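Local coordinates for uncharacterized protein (PDB 4ECO) that is of unknown function but folds as a leucine-rich repeat protein and probably binds protein partners, at residues I602-S605 and Y606-P609; L262-L265 and P266-L269; I493-F497 and N498-K502; K127-S130 and A131-D135. All coordinates share one frame; numbering follows the deposited sequence.

Contact 1 of 4, residues I602-S605 and Y606-P609; sequences IDLS and YVCP
Leu604 and Val607 lay their aliphatic branches across each other at an angle where strand 601-603 ends and the chain turns towards helix 608-612. The methyl CG2 of Val607 does the touching: it lies 3.5 Å from Leu604 CB and 3.9 Å from Leu604 CD2, reaching the flank of the leucine more than its end. Val607 CG1 stands opposite its own carbonyl carbon (chi1 -60°), which sets CG2 between the backbone N and carbonyl carbon and turns that methyl back to Leu604. Beyond this pair, the leucine packs on Ile585 and Ile626 and the valine on Tyr616.

The Leu604 carbonyl oxygen gathers the turn around itself. It accepts two weak backbone bonds, from Cys608 N at 3.0 Å and from Val607 N at 3.2 Å. Ahead of it, Asp603 closes an Asx turn, its OD1 accepting from Ser605 N at 3.0 Å nearly along the carboxylate C-O direction (N-H...O 152°). A water bridges the backbone on either side of Leu604 and Ser605: Asp603 O receives its proton at 2.9 Å, and Tyr606 N donates to it at 3.0 Å. The tyrosine itself is exposed and touches Lys584, while Pro609 brings CD to 3.7 Å from Ser605 O.

Cys608 directs SG opposite its backbone N (chi1 -178°) into the disulfide with Cys629. Chemically, the bend rests on one carboxylate, two carbonyls and one water, together with the apolar Leu604-Val607 touch; the covalent link then ties this turn to the chain just beyond strand 625-627, near the C-terminal end of the repeats.

Contact 2 of 4, residues L262-L265 and P266-L269; sequences LTKL and PTFL
Leu265 places CG opposite its own carbonyl carbon, beside the backbone N (chi1 -65°), and Leu269 adopts the same first torsion (-61°), its side chain setting out toward the preceding residues. The two leucines therefore meet through CB of the first and CD1 of the second, which lie 4.1 Å apart: one methyl set against the base of the other chain. Lys264 behaves differently. Its CG sits between the backbone N and carbonyl carbon (chi1 74°), the chain is extended from there on, and the far end crosses Thr267 obliquely, with NZ 3.8 Å from Thr267 CG2 and CE 3.9 Å from the same methyl.

Pro266 joins the two halves. Its CD lies 3.0 Å from Leu265 CA, as in a trans peptide, and 3.7 Å from Leu265 CB, so the ring packs on the root of the leucine. Pro266 is also the first residue of a type I beta turn that ends at Leu269. No hydrogen bond crosses between 262-265 and 266-269; even Leu265 O, 3.4 Å from Thr267 N, is poorly angled for one. The contact thus depends on van der Waals packing and on the restricted proline backbone.

This Leu-Pro bend lies in the connection between strands 253-257 and 277-279 of the leucine-rich repeat array. Helix 288-300 receives much of it: Leu265 touches Leu291, Leu269 touches Leu298, and Asp294 takes the N-H of Leu265 through OD2. From the strand side, Val254 meets both Phe268 and Leu269, while the Phe268 ring also meets Trp245.

Contact 3 of 4, residues I493-F497 and N498-K502; sequences IDLRF and NKLTK
Asn498 and Leu495 meet in the asparagine-ladder turn of a leucine-rich repeat, just after strand 492-494. The Asn498 amide reaches back to the bend: ND2 donates to Leu495 O at 3.2 Å (N-H...O 153°), approaching from above the carbonyl plane, and gives a longer, weak bond to Arg496 O at 3.3 Å. ND2 also serves Leu464 O of the preceding repeat, while OD1 accepts from Leu469 N. In the next repeat Asn523 repeats the scheme, donating to Leu495 O and accepting from Leu500 N, so that both ends of the Asn498 amide have partners, as does Leu500 N. A leucine in place of Asn498 would probably leave Leu464 O and Leu469 N without these partners and the turn less firmly joined to the repeat before it.

Alongside these polar groups, Leu495 CB touches Leu500 CD1 at 3.9 Å. On the strand side, Arg496 and Asp494 form a salt bridge, and Asp494 OD2 additionally accepts from Ser159 N. Phe497 stacks on Tyr522 of the following repeat. In the salt bridge Arg496 NE meets the syn lone pair of Asp494 OD1 at 2.8 Å, almost in the guanidinium plane.

Contact 4 of 4, residues K127-S130 and A131-D135; sequences KGIS and ANMSD
Ser130 and Met133, the latter present as selenomethionine, face each other across a type II beta turn in the long connection between strand 109-111 and helix 135-142. Across the turn runs a weak bond, Met133 N to Ser130 O at 3.4 Å, and the Met133 side chain packs against Ser130. Asn132, with its positive phi, occupies the third position of the turn and hands its N-H to Glu108 OE1.

Met133 sets CG between its backbone N and carbonyl carbon (chi1 63°) and then runs extended, a course that folds the chain back alongside the residues before the turn. CG lies 3.3 Å from Ser130 O, and the selenium settles 3.6 Å from Ser130 N and 3.7 Å from Gly128 O. Further out, CE approaches CG2 of Ile129 at 4.2 Å, an apolar touch at the end of the side chain.

Ser130 OG works in two directions. It donates to Gly128 O at 3.3 Å, coming from above the carbonyl plane, and lies 3.4 Å from Met133 CB. With an alanine here, Gly128 O would probably lose that donor, and the selenomethionine CB its neighbour at OG.

Outside the turn, Ile129 and Met133 both rest on Gln210 of strand 210-214, and Ile129 also touches Tyr212. Helix 135-142 also contributes, with Met141 packing on Ile129 and Lys138 meeting Met133. Ser134 caps the start of that helix, OG accepting from Gln137 N, so the turn runs straight into that helix while its side chains pack on strand 210-214.

How the contacts relate
All four contacts are local bends in one elongated repeat chain, and none touches another. Contacts 2 and 3 are mostly buried and belong to connections between successive parallel strands, yet contact 2 has no hydrogen bond between its segments and is mainly apolar, whereas contact 3 is a network of amide and carbonyl groups shared with adjoining repeats. Contacts 1 and 4 are only partly buried and lead into helices, 608-612 and 135-142; each has a weakly bonded turn, braced by an Asx turn, a water and a disulfide in one and by selenomethionine packing in the other. Contacts 1 and 2 lie farthest apart, about 71 Å between centres, while contacts 2 and 4 are about 27 Å apart.

Contact 1 of 4, residues I602-S605 and Y606-P609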
ATOM      1  N   ILE A 602     -11.641  36.123 -28.024  1.00 51.64           N
ATOM      2  CA  ILE A 602     -10.434  35.388 -28.416  1.00 50.40           C
ATOM      3  C   ILE A 602     -10.448  35.052 -29.929  1.00 58.09           C
ATOM      4  O   ILE A 602     -11.491  34.701 -30.496  1.00 59.33           O
ATOM      5  CB  ILE A 602     -10.318  34.107 -27.527  1.00 51.04           C
ATOM      6  CG1 ILE A 602      -8.915  33.466 -27.561  1.00 49.70           C
ATOM      7  CG2 ILE A 602     -11.462  33.096 -27.745  1.00 51.11           C
ATOM      8  CD1 ILE A 602      -8.600  32.546 -26.337  1.00 46.68           C
ATOM      9  N   ASP A 603      -9.267  35.190 -30.568  1.00 53.89           N
ATOM     10  CA  ASP A 603      -8.997  34.910 -31.978  1.00 52.24           C
ATOM     11  C   ASP A 603      -8.254  33.571 -32.095  1.00 54.04           C
ATOM     12  O   ASP A 603      -7.088  33.469 -31.704  1.00 53.49           O
ATOM     13  CB  ASP A 603      -8.174  36.064 -32.584  1.00 53.85           C
ATOM     14  CG  ASP A 603      -8.015  36.032 -34.100  1.00 57.84           C
ATOM     15  OD1 ASP A 603      -8.098  34.935 -34.683  1.00 55.07           O
ATOM     16  OD2 ASP A 603      -7.778  37.114 -34.701  1.00 62.94           O
ATOM     17  N   LEU A 604      -8.920  32.555 -32.644  1.00 49.46           N
ATOM     18  CA  LEU A 604      -8.353  31.210 -32.791  1.00 47.98           C
ATOM     19  C   LEU A 604      -7.989  30.889 -34.262  1.00 56.16           C
ATOM     20  O   LEU A 604      -7.953  29.711 -34.660  1.00 56.36           O
ATOM     21  CB  LEU A 604      -9.345  30.170 -32.245  1.00 46.26           C
ATOM     22  CG  LEU A 604      -9.730  30.270 -30.775  1.00 49.38           C
ATOM     23  CD1 LEU A 604     -10.632  29.134 -30.384  1.00 49.16           C
ATOM     24  CD2 LEU A 604      -8.526  30.216 -29.888  1.00 49.19           C
ATOM     25  N   SER A 605      -7.684  31.938 -35.053  1.00 54.76           N
ATOM     26  CA  SER A 605      -7.350  31.840 -36.479  1.00 56.05           C
ATOM     27  C   SER A 605      -6.263  30.839 -36.789  1.00 59.98           C
ATOM     28  O   SER A 605      -6.403  30.093 -37.758  1.00 61.44           O
ATOM     29  CB  SER A 605      -6.888  33.182 -37.014  1.00 60.12           C
ATOM     30  OG  SER A 605      -7.970  34.093 -37.031  1.00 73.96           O
ATOM     31  N   TYR A 606      -5.188  30.832 -35.977  1.00 53.78           N
ATOM     32  CA  TYR A 606      -4.002  30.007 -36.178  1.00 52.23           C
ATOM     33  C   TYR A 606      -4.204  28.566 -35.760  1.00 54.64           C
ATOM     34  O   TYR A 606      -3.546  27.675 -36.319  1.00 55.50           O
ATOM     35  CB  TYR A 606      -2.800  30.590 -35.399  1.00 52.18           C
ATOM     36  CG  TYR A 606      -2.293  31.947 -35.856  1.00 53.96           C
ATOM     37  CD1 TYR A 606      -2.509  32.397 -37.158  1.00 56.03           C
ATOM     38  CD2 TYR A 606      -1.508  32.734 -35.020  1.00 54.73           C
ATOM     39  CE1 TYR A 606      -2.015  33.629 -37.589  1.00 56.55           C
ATOM     40  CE2 TYR A 606      -0.982  33.954 -35.453  1.00 56.19           C
ATOM     41  CZ  TYR A 606      -1.241  34.399 -36.736  1.00 63.13           C
ATOM     42  OH  TYR A 606      -0.750  35.624 -37.134  1.00 67.45           O
ATOM     43  N   VAL A 607      -5.083  28.328 -34.782  1.00 49.37           N
ATOM     44  CA  VAL A 607      -5.307  26.974 -34.262  1.00 48.03           C
ATOM     45  C   VAL A 607      -6.436  26.271 -35.045  1.00 53.96           C
ATOM     46  O   VAL A 607      -6.548  25.049 -34.956  1.00 53.40           O
ATOM     47  CB  VAL A 607      -5.570  26.956 -32.730  1.00 49.59           C
ATOM     48  CG1 VAL A 607      -4.383  27.542 -31.971  1.00 49.16           C
ATOM     49  CG2 VAL A 607      -6.857  27.678 -32.359  1.00 49.05           C
ATOM     50  N   CYS A 608      -7.236  27.030 -35.831  1.00 51.48           N
ATOM     51  CA  CYS A 608      -8.360  26.495 -36.583  1.00 52.80           C
ATOM     52  C   CYS A 608      -7.944  25.309 -37.494  1.00 56.23           C
ATOM     53  O   CYS A 608      -8.523  24.239 -37.334  1.00 55.17           O
ATOM     54  CB  CYS A 608      -9.042  27.592 -37.386  1.00 56.30           C
ATOM     55  SG  CYS A 608     -10.497  27.027 -38.302  1.00 62.39           S
ATOM     56  N   PRO A 609      -6.953  25.411 -38.424  1.00 54.95           N
ATOM     57  CA  PRO A 609      -6.630  24.239 -39.261  1.00 54.81           C
ATOM     58  C   PRO A 609      -6.204  23.025 -38.445  1.00 58.74           C
ATOM     59  O   PRO A 609      -6.380  21.906 -38.910  1.00 60.65           O
ATOM     60  CB  PRO A 609      -5.489  24.729 -40.147  1.00 57.00           C
ATOM     61  CG  PRO A 609      -5.002  25.966 -39.528  1.00 61.25           C
ATOM     62  CD  PRO A 609      -6.153  26.585 -38.843  1.00 56.80           C
TER
HETATM   63  O   HOH W   1      -5.147  31.989 -33.244  1.00 46.98           O

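Contact 2 of 4, residues L262-L265 and P266-L269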
ATOM      1  N   LEU A 262     -11.976 -15.401  15.584  1.00 37.97           N
ATOM      2  CA  LEU A 262     -10.816 -15.251  16.447  1.00 37.30           C
ATOM      3  C   LEU A 262     -11.079 -14.125  17.442  1.00 42.77           C
ATOM      4  O   LEU A 262     -11.566 -13.072  17.038  1.00 41.76           O
ATOM      5  CB  LEU A 262      -9.522 -14.957  15.643  1.00 36.30           C
ATOM      6  CG  LEU A 262      -8.956 -16.030  14.725  1.00 40.77           C
ATOM      7  CD1 LEU A 262      -7.684 -15.572  14.105  1.00 40.47           C
ATOM      8  CD2 LEU A 262      -8.683 -17.333  15.446  1.00 44.70           C
ATOM      9  N   THR A 263     -10.774 -14.340  18.730  1.00 40.70           N
ATOM     10  CA  THR A 263     -10.919 -13.317  19.769  1.00 40.85           C
ATOM     11  C   THR A 263      -9.536 -12.984  20.296  1.00 47.70           C
ATOM     12  O   THR A 263      -9.368 -12.026  21.057  1.00 49.60           O
ATOM     13  CB  THR A 263     -11.889 -13.732  20.879  1.00 47.31           C
ATOM     14  OG1 THR A 263     -11.589 -15.050  21.356  1.00 59.62           O
ATOM     15  CG2 THR A 263     -13.330 -13.638  20.450  1.00 38.07           C
ATOM     16  N   LYS A 264      -8.538 -13.774  19.857  1.00 43.98           N
ATOM     17  CA  LYS A 264      -7.108 -13.646  20.162  1.00 43.49           C
ATOM     18  C   LYS A 264      -6.332 -14.351  19.078  1.00 46.83           C
ATOM     19  O   LYS A 264      -6.912 -15.133  18.329  1.00 45.96           O
ATOM     20  CB  LYS A 264      -6.761 -14.215  21.565  1.00 46.72           C
ATOM     21  CG  LYS A 264      -6.761 -15.745  21.653  1.00 48.51           C
ATOM     22  CD  LYS A 264      -6.308 -16.268  22.992  1.00 47.83           C
ATOM     23  CE  LYS A 264      -5.850 -17.689  22.852  1.00 52.23           C
ATOM     24  NZ  LYS A 264      -5.756 -18.362  24.169  1.00 72.93           N
ATOM     25  N   LEU A 265      -5.030 -14.091  18.976  1.00 45.44           N
ATOM     26  CA  LEU A 265      -4.191 -14.786  17.984  1.00 43.95           C
ATOM     27  C   LEU A 265      -3.873 -16.174  18.490  1.00 48.55           C
ATOM     28  O   LEU A 265      -3.695 -16.322  19.708  1.00 49.17           O
ATOM     29  CB  LEU A 265      -2.885 -14.018  17.665  1.00 43.16           C
ATOM     30  CG  LEU A 265      -3.024 -12.657  16.992  1.00 46.23           C
ATOM     31  CD1 LEU A 265      -1.669 -12.023  16.791  1.00 46.62           C
ATOM     32  CD2 LEU A 265      -3.730 -12.765  15.648  1.00 46.35           C
ATOM     33  N   PRO A 266      -3.798 -17.207  17.599  1.00 44.48           N
ATOM     34  CA  PRO A 266      -3.434 -18.561  18.073  1.00 43.99           C
ATOM     35  C   PRO A 266      -2.062 -18.512  18.755  1.00 46.39           C
ATOM     36  O   PRO A 266      -1.166 -17.766  18.351  1.00 44.99           O
ATOM     37  CB  PRO A 266      -3.463 -19.428  16.804  1.00 44.77           C
ATOM     38  CG  PRO A 266      -3.455 -18.514  15.689  1.00 48.36           C
ATOM     39  CD  PRO A 266      -3.983 -17.178  16.135  1.00 44.48           C
ATOM     40  N   THR A 267      -1.939 -19.241  19.842  1.00 44.51           N
ATOM     41  CA  THR A 267      -0.776 -19.216  20.733  1.00 46.04           C
ATOM     42  C   THR A 267       0.484 -19.899  20.168  1.00 53.03           C
ATOM     43  O   THR A 267       1.575 -19.721  20.737  1.00 54.97           O
ATOM     44  CB  THR A 267      -1.148 -19.876  22.058  1.00 42.68           C
ATOM     45  OG1 THR A 267      -1.542 -21.223  21.797  1.00 47.28           O
ATOM     46  CG2 THR A 267      -2.271 -19.127  22.780  1.00 33.20           C
ATOM     47  N   PHE A 268       0.349 -20.655  19.071  1.00 49.18           N
ATOM     48  CA  PHE A 268       1.483 -21.384  18.502  1.00 49.50           C
ATOM     49  C   PHE A 268       2.485 -20.423  17.859  1.00 53.17           C
ATOM     50  O   PHE A 268       3.660 -20.782  17.715  1.00 53.38           O
ATOM     51  CB  PHE A 268       1.006 -22.443  17.488  1.00 50.40           C
ATOM     52  CG  PHE A 268       0.701 -21.953  16.097  1.00 50.25           C
ATOM     53  CD1 PHE A 268      -0.570 -21.507  15.766  1.00 53.26           C
ATOM     54  CD2 PHE A 268       1.682 -21.962  15.108  1.00 52.05           C
ATOM     55  CE1 PHE A 268      -0.852 -21.058  14.473  1.00 53.52           C
ATOM     56  CE2 PHE A 268       1.410 -21.495  13.821  1.00 54.28           C
ATOM     57  CZ  PHE A 268       0.143 -21.054  13.509  1.00 52.56           C
ATOM     58  N   LEU A 269       2.007 -19.222  17.443  1.00 47.33           N
ATOM     59  CA  LEU A 269       2.823 -18.221  16.755  1.00 45.32           C
ATOM     60  C   LEU A 269       4.000 -17.802  17.616  1.00 52.09           C
ATOM     61  O   LEU A 269       5.123 -17.895  17.127  1.00 53.93           O
ATOM     62  CB  LEU A 269       1.991 -17.001  16.352  1.00 43.27           C
ATOM     63  CG  LEU A 269       0.830 -17.252  15.381  1.00 44.22           C
ATOM     64  CD1 LEU A 269      -0.132 -16.090  15.380  1.00 42.83           C
ATOM     65  CD2 LEU A 269       1.311 -17.532  13.993  1.00 40.97           C
TER

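Contact 3 of 4, residues I493-F497 and N498-K502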
ATOM      1  N   ILE A 493       4.103  21.631  -9.042  1.00 38.22           N
ATOM      2  CA  ILE A 493       3.500  22.306  -7.903  1.00 37.52           C
ATOM      3  C   ILE A 493       1.968  22.265  -8.034  1.00 41.77           C
ATOM      4  O   ILE A 493       1.413  22.868  -8.952  1.00 42.50           O
ATOM      5  CB  ILE A 493       4.016  23.757  -7.734  1.00 41.31           C
ATOM      6  CG1 ILE A 493       5.574  23.859  -7.868  1.00 42.26           C
ATOM      7  CG2 ILE A 493       3.527  24.334  -6.405  1.00 41.44           C
ATOM      8  CD1 ILE A 493       6.140  25.289  -7.803  1.00 44.12           C
ATOM      9  N   ASP A 494       1.295  21.539  -7.114  1.00 37.25           N
ATOM     10  CA  ASP A 494      -0.161  21.455  -7.037  1.00 35.28           C
ATOM     11  C   ASP A 494      -0.635  22.298  -5.885  1.00 39.96           C
ATOM     12  O   ASP A 494      -0.301  22.023  -4.729  1.00 39.67           O
ATOM     13  CB  ASP A 494      -0.643  20.017  -6.891  1.00 35.43           C
ATOM     14  CG  ASP A 494      -2.032  19.770  -7.446  1.00 38.43           C
ATOM     15  OD1 ASP A 494      -2.816  20.733  -7.533  1.00 38.19           O
ATOM     16  OD2 ASP A 494      -2.348  18.600  -7.759  1.00 41.91           O
ATOM     17  N   LEU A 495      -1.340  23.388  -6.207  1.00 37.19           N
ATOM     18  CA  LEU A 495      -1.855  24.335  -5.222  1.00 37.82           C
ATOM     19  C   LEU A 495      -3.367  24.524  -5.359  1.00 41.13           C
ATOM     20  O   LEU A 495      -3.911  25.504  -4.831  1.00 42.81           O
ATOM     21  CB  LEU A 495      -1.124  25.688  -5.355  1.00 39.00           C
ATOM     22  CG  LEU A 495       0.318  25.714  -4.850  1.00 43.06           C
ATOM     23  CD1 LEU A 495       1.094  26.811  -5.501  1.00 42.27           C
ATOM     24  CD2 LEU A 495       0.372  25.769  -3.320  1.00 46.19           C
ATOM     25  N   ARG A 496      -4.055  23.560  -6.006  1.00 35.79           N
ATOM     26  CA  ARG A 496      -5.508  23.618  -6.157  1.00 36.39           C
ATOM     27  C   ARG A 496      -6.201  23.699  -4.808  1.00 43.56           C
ATOM     28  O   ARG A 496      -5.664  23.228  -3.792  1.00 45.08           O
ATOM     29  CB  ARG A 496      -6.056  22.389  -6.903  1.00 36.14           C
ATOM     30  CG  ARG A 496      -5.727  22.241  -8.388  1.00 40.87           C
ATOM     31  CD  ARG A 496      -6.110  20.845  -8.835  1.00 38.40           C
ATOM     32  NE  ARG A 496      -5.385  19.850  -8.031  1.00 47.69           N
ATOM     33  CZ  ARG A 496      -5.801  18.617  -7.771  1.00 51.41           C
ATOM     34  NH1 ARG A 496      -6.944  18.174  -8.271  1.00 38.04           N
ATOM     35  NH2 ARG A 496      -5.064  17.810  -7.028  1.00 38.97           N
ATOM     36  N   PHE A 497      -7.411  24.260  -4.801  1.00 38.64           N
ATOM     37  CA  PHE A 497      -8.268  24.331  -3.623  1.00 37.29           C
ATOM     38  C   PHE A 497      -7.572  24.947  -2.451  1.00 43.73           C
ATOM     39  O   PHE A 497      -7.374  24.299  -1.418  1.00 44.68           O
ATOM     40  CB  PHE A 497      -8.816  22.948  -3.225  1.00 36.61           C
ATOM     41  CG  PHE A 497      -9.632  22.349  -4.329  1.00 35.36           C
ATOM     42  CD1 PHE A 497     -10.947  22.745  -4.532  1.00 37.04           C
ATOM     43  CD2 PHE A 497      -9.069  21.432  -5.205  1.00 36.24           C
ATOM     44  CE1 PHE A 497     -11.692  22.223  -5.582  1.00 38.37           C
ATOM     45  CE2 PHE A 497      -9.813  20.904  -6.261  1.00 39.38           C
ATOM     46  CZ  PHE A 497     -11.119  21.307  -6.447  1.00 38.15           C
ATOM     47  N   ASN A 498      -7.224  26.213  -2.617  1.00 40.08           N
ATOM     48  CA  ASN A 498      -6.673  27.065  -1.582  1.00 40.10           C
ATOM     49  C   ASN A 498      -7.411  28.391  -1.704  1.00 45.05           C
ATOM     50  O   ASN A 498      -8.470  28.443  -2.352  1.00 46.08           O
ATOM     51  CB  ASN A 498      -5.142  27.184  -1.690  1.00 36.29           C
ATOM     52  CG  ASN A 498      -4.405  26.101  -0.963  1.00 45.73           C
ATOM     53  OD1 ASN A 498      -4.148  26.201   0.223  1.00 51.01           O
ATOM     54  ND2 ASN A 498      -4.029  25.052  -1.655  1.00 31.45           N
ATOM     55  N   LYS A 499      -6.900  29.448  -1.083  1.00 40.58           N
ATOM     56  CA  LYS A 499      -7.550  30.737  -1.157  1.00 41.49           C
ATOM     57  C   LYS A 499      -6.498  31.759  -1.569  1.00 48.37           C
ATOM     58  O   LYS A 499      -6.502  32.891  -1.077  1.00 51.84           O
ATOM     59  CB  LYS A 499      -8.228  31.044   0.193  1.00 44.68           C
ATOM     60  CG  LYS A 499      -9.503  30.233   0.436  1.00 51.98           C
ATOM     61  CD  LYS A 499      -9.952  30.312   1.865  1.00 66.62           C
ATOM     62  CE  LYS A 499     -11.264  29.597   2.090  1.00 86.39           C
ATOM     63  NZ  LYS A 499     -11.689  29.657   3.524  1.00101.70           N
ATOM     64  N   LEU A 500      -5.597  31.345  -2.502  1.00 42.74           N
ATOM     65  CA  LEU A 500      -4.463  32.128  -2.979  1.00 42.67           C
ATOM     66  C   LEU A 500      -4.870  33.324  -3.816  1.00 46.59           C
ATOM     67  O   LEU A 500      -5.636  33.185  -4.762  1.00 46.63           O
ATOM     68  CB  LEU A 500      -3.502  31.255  -3.804  1.00 42.09           C
ATOM     69  CG  LEU A 500      -2.686  30.189  -3.057  1.00 45.30           C
ATOM     70  CD1 LEU A 500      -2.062  29.213  -4.026  1.00 43.71           C
ATOM     71  CD2 LEU A 500      -1.583  30.820  -2.227  1.00 47.63           C
ATOM     72  N   THR A 501      -4.300  34.492  -3.496  1.00 44.38           N
ATOM     73  CA  THR A 501      -4.486  35.769  -4.221  1.00 44.47           C
ATOM     74  C   THR A 501      -3.172  36.266  -4.779  1.00 51.49           C
ATOM     75  O   THR A 501      -3.176  37.087  -5.714  1.00 55.08           O
ATOM     76  CB  THR A 501      -5.093  36.858  -3.336  1.00 44.05           C
ATOM     77  OG1 THR A 501      -4.357  36.912  -2.116  1.00 52.87           O
ATOM     78  CG2 THR A 501      -6.581  36.638  -3.050  1.00 37.24           C
ATOM     79  N   LYS A 502      -2.039  35.766  -4.225  1.00 46.57           N
ATOM     80  CA  LYS A 502      -0.709  36.199  -4.636  1.00 47.21           C
ATOM     81  C   LYS A 502       0.348  35.131  -4.566  1.00 49.80           C
ATOM     82  O   LYS A 502       0.348  34.286  -3.676  1.00 48.62           O
ATOM     83  CB  LYS A 502      -0.223  37.364  -3.747  1.00 51.47           C
ATOM     84  CG  LYS A 502      -0.117  38.707  -4.449  1.00 69.21           C
ATOM     85  CD  LYS A 502      -0.065  39.862  -3.433  1.00 88.64           C
ATOM     86  CE  LYS A 502      -1.386  40.124  -2.720  1.00107.01           C
ATOM     87  NZ  LYS A 502      -1.273  41.201  -1.697  1.00119.98           N
TER

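Contact 4 of 4, residues K127-S130 and A131-D135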
ATOM      1  N   LYS A 127       3.779 -21.414  -9.834  1.00 50.30           N
ATOM      2  CA  LYS A 127       4.133 -20.020 -10.176  1.00 48.87           C
ATOM      3  C   LYS A 127       4.073 -19.119  -8.929  1.00 51.41           C
ATOM      4  O   LYS A 127       4.459 -17.942  -8.997  1.00 51.12           O
ATOM      5  CB  LYS A 127       3.217 -19.448 -11.281  1.00 50.60           C
ATOM      6  CG  LYS A 127       3.197 -20.198 -12.625  1.00 76.76           C
ATOM      7  CD  LYS A 127       4.526 -20.150 -13.390  1.00 93.99           C
ATOM      8  CE  LYS A 127       4.405 -20.707 -14.807  1.00104.65           C
ATOM      9  NZ  LYS A 127       3.661 -19.801 -15.739  1.00109.07           N
ATOM     10  N   GLY A 128       3.619 -19.695  -7.804  1.00 45.53           N
ATOM     11  CA  GLY A 128       3.509 -19.007  -6.526  1.00 43.70           C
ATOM     12  C   GLY A 128       4.348 -19.650  -5.441  1.00 45.52           C
ATOM     13  O   GLY A 128       5.524 -19.971  -5.659  1.00 46.35           O
ATOM     14  N   ILE A 129       3.747 -19.816  -4.252  1.00 38.52           N
ATOM     15  CA  ILE A 129       4.396 -20.433  -3.102  1.00 37.52           C
ATOM     16  C   ILE A 129       4.456 -21.938  -3.403  1.00 45.70           C
ATOM     17  O   ILE A 129       3.432 -22.624  -3.531  1.00 45.53           O
ATOM     18  CB  ILE A 129       3.709 -20.067  -1.757  1.00 37.96           C
ATOM     19  CG1 ILE A 129       3.884 -18.579  -1.452  1.00 36.82           C
ATOM     20  CG2 ILE A 129       4.281 -20.869  -0.616  1.00 37.68           C
ATOM     21  CD1 ILE A 129       2.754 -17.947  -0.612  1.00 32.85           C
ATOM     22  N   SER A 130       5.676 -22.415  -3.617  1.00 44.87           N
ATOM     23  CA  SER A 130       5.951 -23.801  -3.975  1.00 45.64           C
ATOM     24  C   SER A 130       7.141 -24.333  -3.214  1.00 51.79           C
ATOM     25  O   SER A 130       8.058 -23.587  -2.867  1.00 50.63           O
ATOM     26  CB  SER A 130       6.197 -23.917  -5.475  1.00 48.06           C
ATOM     27  OG  SER A 130       7.032 -22.880  -5.972  1.00 59.51           O
ATOM     28  N   ALA A 131       7.115 -25.638  -2.943  1.00 50.21           N
ATOM     29  CA  ALA A 131       8.230 -26.324  -2.307  1.00 50.36           C
ATOM     30  C   ALA A 131       9.461 -26.255  -3.215  1.00 53.83           C
ATOM     31  O   ALA A 131       9.356 -26.424  -4.437  1.00 51.52           O
ATOM     32  CB  ALA A 131       7.859 -27.766  -2.010  1.00 51.57           C
ATOM     33  N   ASN A 132      10.609 -25.914  -2.608  1.00 52.91           N
ATOM     34  CA  ASN A 132      11.915 -25.798  -3.239  1.00 54.35           C
ATOM     35  C   ASN A 132      11.897 -24.711  -4.372  1.00 59.76           C
ATOM     36  O   ASN A 132      12.464 -24.915  -5.462  1.00 62.32           O
ATOM     37  CB  ASN A 132      12.361 -27.176  -3.769  1.00 55.54           C
ATOM     38  CG  ASN A 132      13.836 -27.351  -3.844  1.00 81.57           C
ATOM     39  OD1 ASN A 132      14.406 -27.475  -4.931  1.00 84.64           O
ATOM     40  ND2 ASN A 132      14.482 -27.347  -2.688  1.00 71.75           N
HETATM   41  N   MSE A 133      11.263 -23.547  -4.092  1.00 51.42           N
HETATM   42  CA  MSE A 133      11.209 -22.408  -5.037  1.00 48.13           C
HETATM   43  C   MSE A 133      12.468 -21.547  -4.886  1.00 56.69           C
HETATM   44  O   MSE A 133      13.136 -21.650  -3.852  1.00 57.96           O
HETATM   45  CB  MSE A 133       9.940 -21.546  -4.810  1.00 46.02           C
HETATM   46  CG  MSE A 133       9.890 -20.890  -3.422  1.00 47.73           C
HETATM   47 SE   MSE A 133       8.272 -19.942  -3.119  0.75 48.24          SE
HETATM   48  CE  MSE A 133       8.327 -19.825  -1.247  1.00 44.32           C
ATOM     49  N   SER A 134      12.766 -20.679  -5.878  1.00 54.63           N
ATOM     50  CA  SER A 134      13.910 -19.756  -5.813  1.00 55.60           C
ATOM     51  C   SER A 134      13.656 -18.654  -4.780  1.00 62.11           C
ATOM     52  O   SER A 134      12.504 -18.232  -4.612  1.00 60.79           O
ATOM     53  CB  SER A 134      14.180 -19.128  -7.181  1.00 58.37           C
ATOM     54  OG  SER A 134      13.180 -18.215  -7.613  1.00 63.91           O
ATOM     55  N   ASP A 135      14.726 -18.164  -4.113  1.00 60.94           N
ATOM     56  CA  ASP A 135      14.646 -17.065  -3.134  1.00 60.50           C
ATOM     57  C   ASP A 135      13.954 -15.837  -3.740  1.00 62.87           C
ATOM     58  O   ASP A 135      13.267 -15.095  -3.033  1.00 60.70           O
ATOM     59  CB  ASP A 135      16.051 -16.681  -2.633  1.00 63.51           C
ATOM     60  CG  ASP A 135      16.653 -17.606  -1.588  1.00 76.45           C
ATOM     61  OD1 ASP A 135      15.903 -18.441  -1.025  1.00 75.93           O
ATOM     62  OD2 ASP A 135      17.862 -17.449  -1.281  1.00 87.13           O
TER